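PDB 4RNA: papain-like protease from Human betacoronavirus 2c EMC/2012, which is a cysteine protease that probably cuts the viral polyprotein and, like related coronavirus enzymes, probably also removes ubiquitin from host proteins. Local coordinates for residues 35-40 with 54-59. Numbering follows the deposited sequence.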
loop_
_atom_site.group_PDB
_atom_site.type_symbol
_atom_site.label_atom_id
_atom_site.label_comp_id
_atom_site.label_asym_id
_atom_site.label_seq_id
_atom_site.Cartn_x
_atom_site.Cartn_y
_atom_site.Cartn_z
ATOM N N VAL A 35 -13.476 -8.067 -17.193
ATOM C CA VAL A 35 -14.742 -8.476 -16.536
ATOM C C VAL A 35 -14.577 -9.814 -15.847
ATOM O O VAL A 35 -13.929 -10.753 -16.372
ATOM C CB VAL A 35 -15.942 -8.588 -17.543
ATOM C CG1 VAL A 35 -16.489 -7.229 -17.946
ATOM C CG2 VAL A 35 -15.518 -9.383 -18.756
ATOM N N PHE A 36 -15.212 -9.918 -14.690
ATOM C CA PHE A 36 -15.154 -11.210 -13.949
ATOM C C PHE A 36 -16.563 -11.775 -13.909
ATOM O O PHE A 36 -17.554 -11.021 -13.773
ATOM C CB PHE A 36 -14.701 -10.987 -12.496
ATOM C CG PHE A 36 -13.215 -10.806 -12.355
ATOM C CD1 PHE A 36 -12.595 -9.729 -12.924
ATOM C CD2 PHE A 36 -12.430 -11.822 -11.743
ATOM C CE1 PHE A 36 -11.208 -9.559 -12.817
ATOM C CE2 PHE A 36 -11.050 -11.665 -11.611
ATOM C CZ PHE A 36 -10.443 -10.540 -12.176
ATOM N N PHE A 37 -16.649 -13.098 -13.928
ATOM C CA PHE A 37 -17.914 -13.796 -13.745
ATOM C C PHE A 37 -17.674 -15.003 -12.872
ATOM O O PHE A 37 -16.800 -15.846 -13.161
ATOM C CB PHE A 37 -18.477 -14.259 -15.089
ATOM C CG PHE A 37 -19.735 -15.090 -14.967
ATOM C CD1 PHE A 37 -20.980 -14.479 -14.757
ATOM C CD2 PHE A 37 -19.680 -16.487 -15.064
ATOM C CE1 PHE A 37 -22.148 -15.246 -14.644
ATOM C CE2 PHE A 37 -20.839 -17.257 -14.939
ATOM C CZ PHE A 37 -22.075 -16.639 -14.738
ATOM N N ASN A 38 -18.438 -15.073 -11.797
ATOM C CA ASN A 38 -18.346 -16.158 -10.852
ATOM C C ASN A 38 -16.902 -16.381 -10.441
ATOM O O ASN A 38 -16.439 -17.496 -10.325
ATOM C CB ASN A 38 -18.969 -17.430 -11.439
ATOM C CG ASN A 38 -19.445 -18.382 -10.361
ATOM O OD1 ASN A 38 -20.152 -17.975 -9.433
ATOM N ND2 ASN A 38 -19.050 -19.651 -10.463
ATOM N N GLY A 39 -16.182 -15.299 -10.203
ATOM C CA GLY A 39 -14.823 -15.424 -9.706
ATOM C C GLY A 39 -13.705 -15.573 -10.739
ATOM O O GLY A 39 -12.557 -15.530 -10.358
ATOM N N ALA A 40 -14.006 -15.715 -12.035
ATOM C CA ALA A 40 -12.954 -15.822 -13.031
ATOM C C ALA A 40 -12.951 -14.606 -13.920
ATOM O O ALA A 40 -14.015 -14.089 -14.225
ATOM C CB ALA A 40 -13.187 -17.050 -13.885
ATOM N N HIS A 54 -27.270 -12.486 -17.516
ATOM C CA HIS A 54 -26.386 -12.577 -16.322
ATOM C C HIS A 54 -25.703 -11.273 -15.954
ATOM O O HIS A 54 -25.606 -10.329 -16.775
ATOM C CB HIS A 54 -25.339 -13.657 -16.511
ATOM C CG HIS A 54 -25.879 -15.040 -16.348
ATOM N ND1 HIS A 54 -25.783 -15.725 -15.182
ATOM C CD2 HIS A 54 -26.569 -15.862 -17.235
ATOM C CE1 HIS A 54 -26.354 -16.939 -15.331
ATOM N NE2 HIS A 54 -26.840 -17.021 -16.585
ATOM N N SER A 55 -25.251 -11.229 -14.700
ATOM C CA SER A 55 -24.502 -10.107 -14.100
ATOM C C SER A 55 -23.003 -10.243 -14.275
ATOM O O SER A 55 -22.473 -11.288 -13.976
ATOM C CB SER A 55 -24.778 -10.037 -12.598
ATOM O OG SER A 55 -25.948 -9.277 -12.438
ATOM N N LEU A 56 -22.327 -9.171 -14.714
ATOM C CA LEU A 56 -20.863 -9.188 -14.842
ATOM C C LEU A 56 -20.222 -8.167 -13.949
ATOM O O LEU A 56 -20.735 -7.029 -13.791
ATOM C CB LEU A 56 -20.409 -8.935 -16.288
ATOM C CG LEU A 56 -20.778 -9.968 -17.340
ATOM C CD1 LEU A 56 -20.264 -9.402 -18.675
ATOM C CD2 LEU A 56 -20.177 -11.369 -17.025
ATOM N N TYR A 57 -19.075 -8.560 -13.385
ATOM C CA TYR A 57 -18.319 -7.641 -12.524
ATOM C C TYR A 57 -17.268 -6.910 -13.321
ATOM O O TYR A 57 -16.358 -7.482 -13.774
ATOM C CB TYR A 57 -17.709 -8.401 -11.337
ATOM C CG TYR A 57 -18.683 -8.380 -10.250
ATOM C CD1 TYR A 57 -19.678 -9.351 -10.172
ATOM C CD2 TYR A 57 -18.680 -7.319 -9.329
ATOM C CE1 TYR A 57 -20.647 -9.279 -9.171
ATOM C CE2 TYR A 57 -19.611 -7.266 -8.305
ATOM C CZ TYR A 57 -20.601 -8.222 -8.260
ATOM O OH TYR A 57 -21.505 -8.120 -7.232
ATOM N N LEU A 58 -17.421 -5.622 -13.554
ATOM C CA LEU A 58 -16.447 -4.890 -14.407
ATOM C C LEU A 58 -15.250 -4.392 -13.551
ATOM O O LEU A 58 -15.446 -3.920 -12.417
ATOM C CB LEU A 58 -17.124 -3.676 -15.080
ATOM C CG LEU A 58 -16.257 -2.849 -16.066
ATOM C CD1 LEU A 58 -15.750 -3.635 -17.327
ATOM C CD2 LEU A 58 -17.114 -1.682 -16.518
ATOM N N ALA A 59 -14.012 -4.519 -14.048
ATOM C CA ALA A 59 -12.804 -4.127 -13.240
ATOM C C ALA A 59 -12.151 -2.838 -13.811
ATOM O O ALA A 59 -11.333 -2.236 -13.141
ATOM C CB ALA A 59 -11.774 -5.262 -13.125
#
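F36 and Y57 form an antiparallel hydrogen-bonded pair and hold the two strands together. F36 N gives its hydrogen to Y57 O at 2.8 Å, and Y57 N returns one to F36 O at 2.9 Å. Y57 O also takes a CA-H...O contact from V35.

The buried end is tightly packed. On one face of the sheet, V35 CG1 touches L58 CD1 at 3.7 Å. L58 has CG anti to its backbone N (chi1 -177°), and the end of the side chain turns back to V35. Y28 of helix 28-31 and I42 help close this apolar face. On the other face, F36 CB meets Y57 CB, but the partly exposed Y57 ring leads away from strand 35-37. The F36 ring reaches A59 CB with CE1 at 4.3 Å and goes on to Y86 and H83 of helix 81-92.

The pair belongs to the N-terminal ubiquitin-like domain, a beta-grasp fold. Strand 55-58 is central, with strand 5-11 parallel to it on one flank and strand 35-37 antiparallel on the other. Helix 81-92 lies beyond this small domain, so F36 and A59 pack at the junction with the rest of the protease.

Buried L56 bridges the two ends: its CD2 touches F37 CB at 3.9 Å, and its CD1 lies near V35 CG1. Toward F37 the strands splay and the contact loosens. The F37 ring sets its edge toward the face of exposed H54, with planes at 81° and centroids 5.5 Å apart. S55 O lies in the F37 ring plane, 3.6 Å from CD1. Past F37, a type I' turn carries N38 and G39 into solvent.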